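Local coordinates for protein formate dehydrogenase (PDB 6TTB) that binds NAD and, as an NAD-dependent formate dehydrogenase, probably oxidises formate to carbon dioxide by transferring hydride to the cofactor, at residues 122-127 against 134-139; 155-158 against 162-165; 184-189 against 205-210; 235-240 against 259-264; 283-288 against 314-319. All blocks are in the same frame, centred on the assembly; numbering follows the deposited sequence.

How the contacts relate
Four contacts belong to the NAD-binding half of the chain, while contact 1 stands apart in the other sheet, about 32 Å between centres from contact 4. Contacts 1, 2, 3 and 5 are buried; contact 4 is only partly so, a valine core with an arginine on its outer side. Aliphatic side chains do most of the joining throughout, but contact 2 adds a backbone hydrogen bond and contact 3 places a methyl over a phenyl ring. Leu-156 of contact 2 packs on Leu-186 and Phe-210 of contact 3, and Leu-262 of contact 4 packs against the helix of contact 5. Contacts 2, 3 and 5 also meet the second subunit.

Contact 1: residues 122-127 against 134-139; sequences DHVDLA and IGVVEV
Val-124 and Leu-126, in a loop that turns into the first residues of a helix, approach Val-136 on a strand, and the two backbones stay well apart: the nearest CA atoms, those of Leu-126 and Val-136, are 7.9 Å apart. No hydrogen bond spans that distance, so side chains alone bridge it. Val-136 does the work from the strand by dividing its two methyl groups between two partners. Its CG2 meets CG1 of Val-124 at 4.2 Å, the two valines running past each other in opposite directions. Its CG1 turns to Leu-126, whose CD2 lies 4.1 Å from that CG1, the two side chains crossing at nearly a right angle. In Val-124 the touching methyl CG1 lies anti to the backbone N (chi1 -176°), which leaves CG2 to rest over one face of the His-123 ring, displaced toward its rim. Both valines are buried, whereas Leu-126 closes the cluster from a partly exposed position.

Polar bonds beside the cluster tie each segment to its surroundings. Asp-125 is the N-cap of helix 126-131, its OD1 accepting from the backbone N of Ala-128. Glu-138 OE1 is hydrogen-bonded to Ser-121 OG, which ties the strand to the loop just ahead of Asp-122. The contact joins the lead-in and first turn of helix 126-131 to strand 135-138 within the beta-alpha-beta unit 113-116, 126-131, 135-138, at the edge of a five-stranded parallel sheet whose 2-1-3-4-5 order is that of a flavodoxin-like fold.

Contact 2: residues 155-158 against 162-165; sequences LLIL and YEEG
Ile-157 and Tyr-162 lie alongside each other at a junction where two consecutive helices, 144-160 and 162-171, meet end to start. Tyr-162 N donates to Ile-157 O at 3.2 Å, five residues back along the chain instead of the four of a regular alpha-helix. The bond is bent, with an N-H...O angle of 137°, and the donor lies in the carbonyl plane and uses a lone pair of the oxygen.

The same two residues also bury the most surface between the segments. Their side chains run side by side and point the same way. Ile-157 offers its branch methyl CG2, which sits 3.9 Å from CB of Tyr-162 and 4.1 Å from CD2 on the near side of the ring; the methyl reaches the ring obliquely. With CG of Tyr-162 anti to its own N (chi1 171°), the near part of the ring stays beside the methyl while the hydroxyl end points away from segment 155-158. Glu-163 adds a looser touch, its CG lying 4.5 Å from Ile-157 CG2.

The polar ends of Tyr-162 and Glu-163 are used between subunits. Leu-156 packs on Leu-156 of the second subunit, and Ile-157 on Tyr-162 of that subunit, so the junction lies in the dimer interface. There the hydrogen bond is reciprocal: Tyr-162 OH pairs with Glu-163 OE2 of the second subunit, and Glu-163 OE2 with that subunit's Tyr-162 OH.

Contact 3: residues 184-189 against 205-210; sequences HELQHK and ERLAPF
A type II beta turn, Leu-186 to Lys-189, leads into strand 190-194 of the nucleotide-binding domain, and here it packs through Leu-186 and Gln-187 on the end of helix 198-207 and the 3-10 turn that follows. Leu-186 carries most of the contact. Its CG lies anti to the backbone N (chi1 174°), sending CD2 across the gap to rest over one face of the Phe-210 ring. CD2 of Leu-186 lies 4.0 Å from CG of Phe-210, with the two side chains at about a right angle. The same methyl also meets CD2 of Leu-207 at 4.0 Å, so one carbon serves both a ring and an aliphatic neighbour. At the edge of the Phe-210 ring, in its plane, lie the carbonyl oxygens of Arg-206 and Leu-207.

Gln-187 adds a backbone contribution: its CA lies 3.4 Å from Phe-210 O in a CA-H...O contact, while its amide end leads away. The turn itself is closed by Lys-189 N to Leu-186 O at 3.2 Å. Lys-189 NZ bonds Glu-185 O at 2.7 Å and forms a salt bridge with Glu-331 of the second subunit, whose Glu-149 also accepts from Leu-186 N. The contact therefore joins the approach to the first strand with the far end of the first helix of a Rossmann fold, the helix that follows what appears to be the GxGxxG-type glycine turn.

Contact 4: residues 235-240 against 259-264; sequences ELVSSS and KDVLSR
Val-237 and Val-261 both set CG1 anti to the backbone N, and in Val-237 (chi1 160°) this splits the two methyls between different targets. CG2 of Val-237 reaches CG1 of Val-261 at 3.9 Å, the two side chains crossing at about a right angle, while CG1 of Val-237 is turned to the last residue of the other segment. There it lies 3.6 Å from CB of Arg-264 and close to that residue's carbonyl group. Beyond CB the course of the arginine side chain is doubtful, and the contact is better judged without its guanidinium group. At the exposed side, CB of Ser-238 lies 3.7 Å from Arg-264 O, while Ser-238 OG is held by Asp-234 O.

The valines are buried, while Arg-264 and Ser-238 are exposed. The first helix closes with doubled acceptors: Glu-235 O receives both N and OG of Ser-239, the hydroxyl at 2.8 Å from well above the carbonyl plane, and Leu-236 O receives both N and OG of Ser-240. Ser-239 OG is also bonded to Gln-215.

The axes of the short helical segments 235-239 and 259-264 approach to 9.2 Å, their N-to-C directions 52° apart. Along the chain, helix 233-239 connects strand 229-230 to strand 242-245 of the parallel sheet, helix 259-264 precedes strand 269-273, and beyond it Leu-262 packs on Ala-284 and Ala-288 of helix 282-291.

Contact 5: residues 283-288 against 314-319; sequences DALVEA and RTMPRN
Helix-to-loop packing joins Leu-285 and Val-286 of helix 282-291 to Met-316, in the loop that runs up to the edge strand 319-321. The closest CA atoms, those of Val-286 and Met-316, are 6.6 Å apart, and no hydrogen bond crosses. Met-316 carries the loop side by itself. Its CG stands between the backbone N and the carbonyl carbon (chi1 78°), and from there the chain is extended, which delivers sulfur and methyl to the helix. CE of Met-316 lies 3.5 Å from CD2 of Leu-285, the side chains crossing at about a right angle. SD touches two aliphatic branches, 4.0 Å from Leu-285 CD2 and 4.0 Å from Val-286 CG2.

In the Rossmann-type NAD-binding domain, helix 282-291 leads into strand 294-299, and the loop then brings the chain to the outermost strand, 319-321, alongside it. Tyr-297 on strand 294-299 touches both Leu-285 and Met-316, so the sulfur-bearing chain is also backed by the sheet.

The loop is held in shape by Asn-319. Its ND2 donates to Met-316 O at 2.9 Å with an almost straight N-H...O angle of 179°, in the plane of both the carbonyl and the amide. A weak second bond runs from ND2 to Arg-314 O at 3.2 Å, and Asn-319 OD1 accepts from Met-321 N. At the start of segment 314-319, Arg-314 makes a cation-pi contact with Trp-302, and its guanidinium donates to Ser-169 O and Glu-173 O of the second subunit.

Contact 1: residues 122-127 against 134-139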
# COMPACT_ATOMS: atom_id res chain seq x y z
N ASP A 122 -4.70 19.73 -17.69
CA ASP A 122 -5.47 19.24 -18.83
C ASP A 122 -6.88 19.79 -18.72
O ASP A 122 -7.60 19.68 -19.68
CB ASP A 122 -5.24 17.76 -19.19
CG ASP A 122 -5.08 16.85 -17.96
OD1 ASP A 122 -4.13 17.13 -17.12
OD2 ASP A 122 -5.93 15.93 -17.77
N HIS A 123 -7.19 20.57 -17.67
CA HIS A 123 -8.53 21.13 -17.49
C HIS A 123 -8.66 22.42 -18.30
O HIS A 123 -9.70 23.11 -18.27
CB HIS A 123 -8.89 21.34 -15.99
CG HIS A 123 -7.90 22.23 -15.24
ND1 HIS A 123 -6.55 21.86 -15.00
CD2 HIS A 123 -8.01 23.48 -14.76
CE1 HIS A 123 -5.89 22.89 -14.45
NE2 HIS A 123 -6.77 23.87 -14.25
N VAL A 124 -7.63 22.75 -19.05
CA VAL A 124 -7.63 24.02 -19.78
C VAL A 124 -7.38 23.72 -21.24
O VAL A 124 -6.41 23.02 -21.54
CB VAL A 124 -6.55 25.01 -19.25
CG1 VAL A 124 -6.63 26.37 -19.95
CG2 VAL A 124 -6.62 25.20 -17.73
N ASP A 125 -8.20 24.33 -22.12
CA ASP A 125 -8.03 24.23 -23.55
C ASP A 125 -6.78 24.99 -23.99
O ASP A 125 -6.86 26.18 -24.27
CB ASP A 125 -9.21 24.89 -24.26
CG ASP A 125 -9.30 24.47 -25.71
OD1 ASP A 125 -8.46 25.00 -26.58
OD2 ASP A 125 -10.17 23.65 -25.97
N LEU A 126 -5.62 24.30 -24.05
CA LEU A 126 -4.35 24.97 -24.31
C LEU A 126 -4.37 25.68 -25.66
O LEU A 126 -4.04 26.84 -25.74
CB LEU A 126 -3.20 23.98 -24.18
CG LEU A 126 -3.16 23.29 -22.81
CD1 LEU A 126 -1.97 22.33 -22.74
CD2 LEU A 126 -3.08 24.32 -21.69
N ALA A 127 -4.81 24.96 -26.70
CA ALA A 127 -4.97 25.49 -28.05
C ALA A 127 -5.62 26.88 -27.98
O ALA A 127 -4.92 27.83 -28.28
CB ALA A 127 -5.78 24.51 -28.88
N ILE A 134 -3.66 33.90 -23.48
CA ILE A 134 -3.68 33.60 -22.05
C ILE A 134 -2.48 32.71 -21.72
O ILE A 134 -2.22 31.75 -22.42
CB ILE A 134 -4.98 32.84 -21.78
CG1 ILE A 134 -6.22 33.70 -21.87
CG2 ILE A 134 -4.95 32.02 -20.48
CD1 ILE A 134 -7.39 32.89 -22.32
N GLY A 135 -1.81 32.99 -20.59
CA GLY A 135 -0.71 32.17 -20.10
C GLY A 135 -1.23 31.08 -19.18
O GLY A 135 -2.22 31.30 -18.48
N VAL A 136 -0.54 29.96 -19.15
CA VAL A 136 -0.95 28.83 -18.33
C VAL A 136 0.26 28.28 -17.58
O VAL A 136 1.27 27.88 -18.20
CB VAL A 136 -1.57 27.74 -19.20
CG1 VAL A 136 -1.77 26.46 -18.44
CG2 VAL A 136 -2.88 28.23 -19.84
N VAL A 137 0.14 28.21 -16.24
CA VAL A 137 1.28 27.86 -15.43
C VAL A 137 0.78 27.01 -14.30
O VAL A 137 -0.23 27.34 -13.69
CB VAL A 137 2.02 29.08 -14.87
CG1 VAL A 137 2.34 30.04 -15.98
CG2 VAL A 137 1.18 29.78 -13.83
N GLU A 138 1.55 25.97 -13.98
CA GLU A 138 1.30 25.17 -12.82
C GLU A 138 2.58 25.22 -11.97
O GLU A 138 3.53 25.84 -12.39
CB GLU A 138 0.82 23.77 -13.26
CG GLU A 138 1.89 22.86 -13.94
CD GLU A 138 1.35 21.68 -14.79
OE1 GLU A 138 0.18 21.70 -15.25
OE2 GLU A 138 2.14 20.77 -15.11
N VAL A 139 2.55 24.59 -10.78
CA VAL A 139 3.59 24.63 -9.75
C VAL A 139 4.48 23.37 -9.84
O VAL A 139 4.48 22.47 -8.99
CB VAL A 139 2.92 24.68 -8.37
CG1 VAL A 139 3.94 24.95 -7.27
CG2 VAL A 139 1.78 25.71 -8.34

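Contact 2: residues 155-158 against 162-165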
# COMPACT_ATOMS: atom_id res chain seq x y z
N LEU A 155 1.57 -0.01 -5.14
CA LEU A 155 2.20 -1.31 -5.43
C LEU A 155 1.95 -2.24 -4.27
O LEU A 155 1.36 -3.26 -4.44
CB LEU A 155 3.72 -1.21 -5.64
CG LEU A 155 4.24 -0.99 -7.08
CD1 LEU A 155 3.20 -1.38 -8.16
CD2 LEU A 155 4.63 0.44 -7.23
N LEU A 156 2.32 -1.80 -3.07
CA LEU A 156 2.23 -2.62 -1.90
C LEU A 156 0.80 -3.08 -1.68
O LEU A 156 0.56 -4.25 -1.58
CB LEU A 156 2.78 -1.82 -0.71
CG LEU A 156 4.31 -1.64 -0.71
CD1 LEU A 156 4.73 -0.51 0.20
CD2 LEU A 156 5.03 -2.91 -0.30
N ILE A 157 -0.17 -2.16 -1.65
CA ILE A 157 -1.57 -2.53 -1.38
C ILE A 157 -2.01 -3.56 -2.40
O ILE A 157 -2.71 -4.48 -2.09
CB ILE A 157 -2.48 -1.28 -1.44
CG1 ILE A 157 -2.22 -0.32 -0.29
CG2 ILE A 157 -3.96 -1.67 -1.52
CD1 ILE A 157 -3.03 0.94 -0.35
N LEU A 158 -1.65 -3.35 -3.64
CA LEU A 158 -2.00 -4.26 -4.70
C LEU A 158 -1.37 -5.66 -4.51
O LEU A 158 -2.08 -6.67 -4.49
CB LEU A 158 -1.61 -3.56 -6.01
CG LEU A 158 -2.80 -2.93 -6.80
CD1 LEU A 158 -4.05 -2.72 -5.95
CD2 LEU A 158 -2.43 -1.63 -7.44
N TYR A 162 -3.75 -6.12 0.45
CA TYR A 162 -4.24 -5.39 1.59
C TYR A 162 -5.76 -5.30 1.60
O TYR A 162 -6.37 -5.26 2.64
CB TYR A 162 -3.69 -3.98 1.57
CG TYR A 162 -4.31 -3.09 2.61
CD1 TYR A 162 -3.94 -3.17 3.95
CD2 TYR A 162 -5.35 -2.24 2.27
CE1 TYR A 162 -4.59 -2.42 4.93
CE2 TYR A 162 -6.04 -1.50 3.22
CZ TYR A 162 -5.63 -1.57 4.55
OH TYR A 162 -6.21 -0.75 5.45
N GLU A 163 -6.37 -5.19 0.43
CA GLU A 163 -7.79 -4.89 0.42
C GLU A 163 -8.56 -6.02 1.04
O GLU A 163 -9.45 -5.80 1.82
CB GLU A 163 -8.31 -4.61 -0.97
CG GLU A 163 -8.15 -3.18 -1.36
CD GLU A 163 -8.88 -2.18 -0.49
OE1 GLU A 163 -10.09 -2.42 -0.19
OE2 GLU A 163 -8.25 -1.19 -0.10
N GLU A 164 -8.19 -7.22 0.66
CA GLU A 164 -8.86 -8.40 1.16
C GLU A 164 -8.54 -8.55 2.62
O GLU A 164 -9.42 -8.87 3.42
CB GLU A 164 -8.43 -9.63 0.36
CG GLU A 164 -9.60 -10.27 -0.37
CD GLU A 164 -10.73 -10.66 0.58
OE1 GLU A 164 -10.59 -11.67 1.23
OE2 GLU A 164 -11.75 -9.93 0.66
N GLY A 165 -7.30 -8.26 2.97
CA GLY A 165 -6.87 -8.42 4.35
C GLY A 165 -7.67 -7.51 5.26
O GLY A 165 -7.99 -7.89 6.40

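Contact 3: residues 184-189 against 205-210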
# COMPACT_ATOMS: atom_id res chain seq x y z
N HIS A 184 1.11 -11.55 -2.32
CA HIS A 184 2.43 -11.67 -2.87
C HIS A 184 3.32 -10.76 -2.06
O HIS A 184 2.84 -9.76 -1.56
CB HIS A 184 2.47 -11.15 -4.31
CG HIS A 184 1.81 -12.06 -5.31
ND1 HIS A 184 2.53 -13.01 -6.06
CD2 HIS A 184 0.52 -12.19 -5.70
CE1 HIS A 184 1.70 -13.65 -6.86
NE2 HIS A 184 0.49 -13.21 -6.63
N GLU A 185 4.55 -11.17 -1.85
CA GLU A 185 5.61 -10.27 -1.49
C GLU A 185 5.90 -9.35 -2.67
O GLU A 185 5.93 -9.80 -3.81
CB GLU A 185 6.84 -11.11 -1.18
CG GLU A 185 6.57 -12.11 -0.10
CD GLU A 185 7.83 -12.57 0.58
OE1 GLU A 185 7.83 -12.56 1.81
OE2 GLU A 185 8.80 -12.91 -0.13
N LEU A 186 6.21 -8.10 -2.37
CA LEU A 186 6.69 -7.23 -3.41
C LEU A 186 8.11 -7.66 -3.81
O LEU A 186 8.57 -7.44 -4.95
CB LEU A 186 6.67 -5.81 -2.87
CG LEU A 186 7.30 -4.82 -3.83
CD1 LEU A 186 6.54 -4.84 -5.15
CD2 LEU A 186 7.35 -3.42 -3.25
N GLN A 187 8.84 -8.22 -2.84
CA GLN A 187 10.24 -8.52 -3.09
C GLN A 187 10.37 -9.56 -4.25
O GLN A 187 9.53 -10.44 -4.41
CB GLN A 187 10.85 -8.99 -1.80
CG GLN A 187 12.19 -9.64 -1.95
CD GLN A 187 12.47 -10.51 -0.76
OE1 GLN A 187 13.56 -10.49 -0.23
NE2 GLN A 187 11.45 -11.21 -0.27
N HIS A 188 11.42 -9.38 -5.07
CA HIS A 188 11.77 -10.26 -6.18
C HIS A 188 10.88 -10.02 -7.41
O HIS A 188 11.09 -10.65 -8.42
CB HIS A 188 11.83 -11.75 -5.76
CG HIS A 188 12.92 -12.11 -4.77
ND1 HIS A 188 14.29 -11.87 -5.01
CD2 HIS A 188 12.85 -12.60 -3.52
CE1 HIS A 188 15.00 -12.23 -3.96
NE2 HIS A 188 14.14 -12.64 -3.01
N LYS A 189 9.91 -9.10 -7.34
CA LYS A 189 9.07 -8.84 -8.49
C LYS A 189 9.79 -7.88 -9.42
O LYS A 189 10.67 -7.11 -8.99
CB LYS A 189 7.74 -8.22 -8.05
CG LYS A 189 6.94 -9.02 -7.02
CD LYS A 189 5.89 -9.88 -7.65
CE LYS A 189 5.48 -11.04 -6.76
NZ LYS A 189 6.63 -11.42 -5.91
N GLU A 205 13.91 5.13 -6.47
CA GLU A 205 14.76 5.24 -5.30
C GLU A 205 14.07 4.52 -4.16
O GLU A 205 14.70 3.73 -3.45
CB GLU A 205 14.95 6.71 -4.92
CG GLU A 205 16.31 7.24 -5.34
CD GLU A 205 16.26 8.71 -5.71
OE1 GLU A 205 15.65 9.49 -4.90
OE2 GLU A 205 16.79 9.09 -6.81
N ARG A 206 12.78 4.78 -4.01
CA ARG A 206 12.05 4.19 -2.91
C ARG A 206 11.78 2.73 -3.20
O ARG A 206 11.69 1.96 -2.29
CB ARG A 206 10.76 4.92 -2.59
CG ARG A 206 10.95 6.40 -2.35
CD ARG A 206 9.56 7.03 -2.35
NE ARG A 206 9.71 8.35 -1.76
CZ ARG A 206 10.74 9.17 -2.02
NH1 ARG A 206 11.61 8.80 -2.94
NH2 ARG A 206 10.89 10.31 -1.37
N LEU A 207 11.72 2.31 -4.47
CA LEU A 207 11.46 0.91 -4.62
C LEU A 207 12.77 0.13 -4.47
O LEU A 207 12.74 -1.06 -4.21
CB LEU A 207 10.78 0.59 -5.97
CG LEU A 207 9.26 0.78 -6.08
CD1 LEU A 207 8.76 0.32 -7.48
CD2 LEU A 207 8.56 -0.00 -5.03
N ALA A 208 13.94 0.78 -4.61
CA ALA A 208 15.15 -0.03 -4.80
C ALA A 208 15.36 -0.94 -3.59
O ALA A 208 15.65 -2.14 -3.74
CB ALA A 208 16.38 0.83 -5.06
N PRO A 209 15.21 -0.41 -2.38
CA PRO A 209 15.49 -1.18 -1.19
C PRO A 209 14.49 -2.29 -0.88
O PRO A 209 14.56 -2.87 0.20
CB PRO A 209 15.50 -0.19 -0.04
CG PRO A 209 15.25 1.18 -0.66
CD PRO A 209 14.85 0.97 -2.11
N PHE A 210 13.62 -2.64 -1.82
CA PHE A 210 12.64 -3.66 -1.49
C PHE A 210 12.96 -4.93 -2.23
O PHE A 210 12.23 -5.92 -2.12
CB PHE A 210 11.27 -3.26 -1.98
CG PHE A 210 10.48 -2.43 -1.02
CD1 PHE A 210 9.68 -3.04 -0.05
CD2 PHE A 210 10.52 -1.05 -1.08
CE1 PHE A 210 8.96 -2.26 0.86
CE2 PHE A 210 9.81 -0.26 -0.18
CZ PHE A 210 8.99 -0.87 0.76

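Contact 4: residues 235-240 against 259-264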
# COMPACT_ATOMS: atom_id res chain seq x y z
N GLU A 235 8.66 -4.08 -24.25
CA GLU A 235 9.26 -5.02 -23.35
C GLU A 235 8.72 -4.71 -21.95
O GLU A 235 8.30 -5.61 -21.23
CB GLU A 235 10.77 -4.85 -23.47
CG GLU A 235 11.57 -5.59 -22.42
CD GLU A 235 11.43 -7.09 -22.50
OE1 GLU A 235 10.58 -7.55 -23.33
OE2 GLU A 235 12.14 -7.82 -21.70
N LEU A 236 8.68 -3.42 -21.60
CA LEU A 236 8.12 -3.06 -20.32
C LEU A 236 6.76 -3.74 -20.17
O LEU A 236 6.48 -4.34 -19.14
CB LEU A 236 7.95 -1.55 -20.24
CG LEU A 236 7.82 -1.00 -18.84
CD1 LEU A 236 9.18 -0.47 -18.39
CD2 LEU A 236 6.83 0.12 -18.84
N VAL A 237 5.94 -3.63 -21.21
CA VAL A 237 4.56 -4.08 -21.14
C VAL A 237 4.53 -5.56 -20.88
O VAL A 237 3.67 -6.04 -20.13
CB VAL A 237 3.78 -3.78 -22.43
CG1 VAL A 237 2.53 -4.63 -22.57
CG2 VAL A 237 3.50 -2.33 -22.58
N SER A 238 5.42 -6.29 -21.52
CA SER A 238 5.24 -7.75 -21.51
C SER A 238 6.01 -8.42 -20.39
O SER A 238 5.63 -9.50 -19.99
CB SER A 238 5.51 -8.39 -22.82
OG SER A 238 6.74 -7.95 -23.32
N SER A 239 7.07 -7.78 -19.86
CA SER A 239 7.93 -8.46 -18.90
C SER A 239 7.64 -8.02 -17.45
O SER A 239 8.08 -8.71 -16.51
CB SER A 239 9.41 -8.35 -19.23
OG SER A 239 9.82 -6.96 -19.30
N SER A 240 6.92 -6.88 -17.28
CA SER A 240 6.74 -6.31 -15.93
C SER A 240 5.73 -7.10 -15.13
O SER A 240 4.69 -7.48 -15.66
CB SER A 240 6.35 -4.84 -15.96
OG SER A 240 7.34 -4.05 -16.65
N LYS A 259 -7.39 -1.41 -25.05
CA LYS A 259 -7.60 -2.84 -24.94
C LYS A 259 -6.32 -3.57 -25.34
O LYS A 259 -5.96 -4.58 -24.72
CB LYS A 259 -8.77 -3.39 -25.75
CG LYS A 259 -8.91 -4.89 -25.50
CD LYS A 259 -9.82 -5.78 -26.45
CE LYS A 259 -9.77 -7.25 -26.03
NZ LYS A 259 -11.01 -8.02 -26.35
N ASP A 260 -5.60 -2.99 -26.31
CA ASP A 260 -4.53 -3.70 -26.99
C ASP A 260 -3.35 -3.91 -26.09
O ASP A 260 -2.82 -5.04 -26.00
CB ASP A 260 -4.00 -2.88 -28.14
CG ASP A 260 -4.81 -3.12 -29.39
OD1 ASP A 260 -5.58 -4.15 -29.42
OD2 ASP A 260 -4.67 -2.31 -30.34
N VAL A 261 -2.90 -2.77 -25.49
CA VAL A 261 -1.82 -2.71 -24.52
C VAL A 261 -2.17 -3.52 -23.25
O VAL A 261 -1.38 -4.34 -22.82
CB VAL A 261 -1.43 -1.28 -24.12
CG1 VAL A 261 -0.25 -1.35 -23.15
CG2 VAL A 261 -1.12 -0.38 -25.28
N LEU A 262 -3.29 -3.22 -22.59
CA LEU A 262 -3.69 -4.07 -21.48
C LEU A 262 -3.47 -5.50 -21.92
O LEU A 262 -2.78 -6.21 -21.25
CB LEU A 262 -5.15 -3.82 -21.11
CG LEU A 262 -5.44 -2.41 -20.60
CD1 LEU A 262 -6.87 -2.23 -20.14
CD2 LEU A 262 -4.46 -2.02 -19.49
N SER A 263 -4.03 -5.89 -23.07
CA SER A 263 -3.97 -7.27 -23.55
C SER A 263 -2.54 -7.87 -23.51
O SER A 263 -2.38 -9.03 -23.22
CB SER A 263 -4.65 -7.43 -24.95
N ARG A 264 -1.51 -7.04 -23.70
CA ARG A 264 -0.12 -7.46 -24.01
C ARG A 264 0.69 -7.55 -22.73
O ARG A 264 1.84 -7.99 -22.72
CB ARG A 264 0.56 -6.42 -24.94
CG ARG A 264 -0.19 -6.16 -26.25
CD ARG A 264 0.68 -5.97 -27.46
NE ARG A 264 0.70 -4.56 -27.79
CZ ARG A 264 1.63 -3.70 -27.37
NH1 ARG A 264 2.64 -4.13 -26.61
NH2 ARG A 264 1.58 -2.42 -27.73

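Contact 5: residues 283-288 against 314-319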
# COMPACT_ATOMS: atom_id res chain seq x y z
N ASP A 283 -12.70 1.86 -20.04
CA ASP A 283 -13.56 0.71 -20.21
C ASP A 283 -12.73 -0.55 -20.38
O ASP A 283 -13.05 -1.62 -19.87
CB ASP A 283 -14.47 0.94 -21.40
CG ASP A 283 -15.68 1.82 -21.06
OD1 ASP A 283 -15.85 2.24 -19.81
OD2 ASP A 283 -16.52 2.01 -21.99
N ALA A 284 -11.66 -0.42 -21.16
CA ALA A 284 -10.75 -1.53 -21.37
C ALA A 284 -10.25 -2.02 -20.02
O ALA A 284 -10.16 -3.24 -19.82
CB ALA A 284 -9.63 -1.11 -22.25
N LEU A 285 -9.98 -1.09 -19.07
CA LEU A 285 -9.33 -1.48 -17.84
C LEU A 285 -10.29 -2.30 -16.98
O LEU A 285 -9.90 -3.24 -16.30
CB LEU A 285 -8.88 -0.25 -17.07
CG LEU A 285 -8.35 -0.55 -15.68
CD1 LEU A 285 -6.87 -0.73 -15.76
CD2 LEU A 285 -8.69 0.56 -14.68
N VAL A 286 -11.57 -1.92 -17.00
CA VAL A 286 -12.63 -2.73 -16.42
C VAL A 286 -12.62 -4.15 -16.99
O VAL A 286 -12.44 -5.11 -16.22
CB VAL A 286 -13.97 -2.02 -16.55
CG1 VAL A 286 -15.14 -2.91 -16.14
CG2 VAL A 286 -13.93 -0.71 -15.79
N GLU A 287 -12.66 -4.28 -18.34
CA GLU A 287 -12.78 -5.60 -18.95
C GLU A 287 -11.58 -6.43 -18.58
O GLU A 287 -11.73 -7.57 -18.17
CB GLU A 287 -13.15 -5.57 -20.44
N ALA A 288 -10.42 -5.78 -18.52
CA ALA A 288 -9.16 -6.41 -18.09
C ALA A 288 -9.25 -6.97 -16.63
O ALA A 288 -8.82 -8.12 -16.38
CB ALA A 288 -8.01 -5.43 -18.27
N ARG A 314 -14.82 3.12 -9.61
CA ARG A 314 -15.02 3.19 -8.17
C ARG A 314 -15.40 1.81 -7.63
O ARG A 314 -15.00 1.45 -6.55
CB ARG A 314 -16.14 4.18 -7.87
CG ARG A 314 -15.88 5.60 -8.37
CD ARG A 314 -17.04 6.44 -7.86
NE ARG A 314 -16.92 7.90 -7.93
CZ ARG A 314 -16.46 8.70 -6.95
NH1 ARG A 314 -16.02 8.21 -5.79
NH2 ARG A 314 -16.48 9.99 -7.13
N THR A 315 -16.12 1.04 -8.43
CA THR A 315 -16.90 -0.13 -8.04
C THR A 315 -16.21 -1.37 -8.62
O THR A 315 -16.77 -2.45 -8.58
CB THR A 315 -18.27 -0.08 -8.78
OG1 THR A 315 -18.98 1.00 -8.21
CG2 THR A 315 -19.12 -1.34 -8.75
N MET A 316 -15.14 -1.18 -9.38
CA MET A 316 -14.74 -2.31 -10.22
C MET A 316 -13.91 -3.25 -9.36
O MET A 316 -13.30 -2.81 -8.38
CB MET A 316 -14.01 -1.88 -11.51
CG MET A 316 -12.53 -1.49 -11.29
SD MET A 316 -11.84 -0.31 -12.42
CE MET A 316 -10.30 0.13 -11.60
N PRO A 317 -13.97 -4.58 -9.62
CA PRO A 317 -13.06 -5.58 -9.03
C PRO A 317 -11.67 -5.13 -8.61
O PRO A 317 -10.93 -4.58 -9.42
CB PRO A 317 -12.72 -6.36 -10.32
CG PRO A 317 -14.03 -6.34 -11.12
CD PRO A 317 -14.88 -5.20 -10.57
N ARG A 318 -11.26 -5.51 -7.41
CA ARG A 318 -9.83 -5.51 -7.08
C ARG A 318 -9.20 -4.17 -7.43
O ARG A 318 -8.13 -4.13 -7.99
CB ARG A 318 -9.12 -6.70 -7.75
CG ARG A 318 -9.12 -7.96 -6.88
CD ARG A 318 -9.17 -9.33 -7.52
NE ARG A 318 -8.77 -9.22 -8.93
CZ ARG A 318 -9.60 -9.33 -9.98
NH1 ARG A 318 -10.92 -9.55 -9.78
NH2 ARG A 318 -9.13 -9.20 -11.21
N ASN A 319 -9.90 -3.08 -7.12
CA ASN A 319 -9.34 -1.74 -7.30
C ASN A 319 -8.82 -1.21 -5.98
O ASN A 319 -9.34 -1.61 -4.92
CB ASN A 319 -10.34 -0.75 -7.96
CG ASN A 319 -11.25 -0.06 -6.98
OD1 ASN A 319 -10.84 0.89 -6.36
ND2 ASN A 319 -12.48 -0.51 -6.87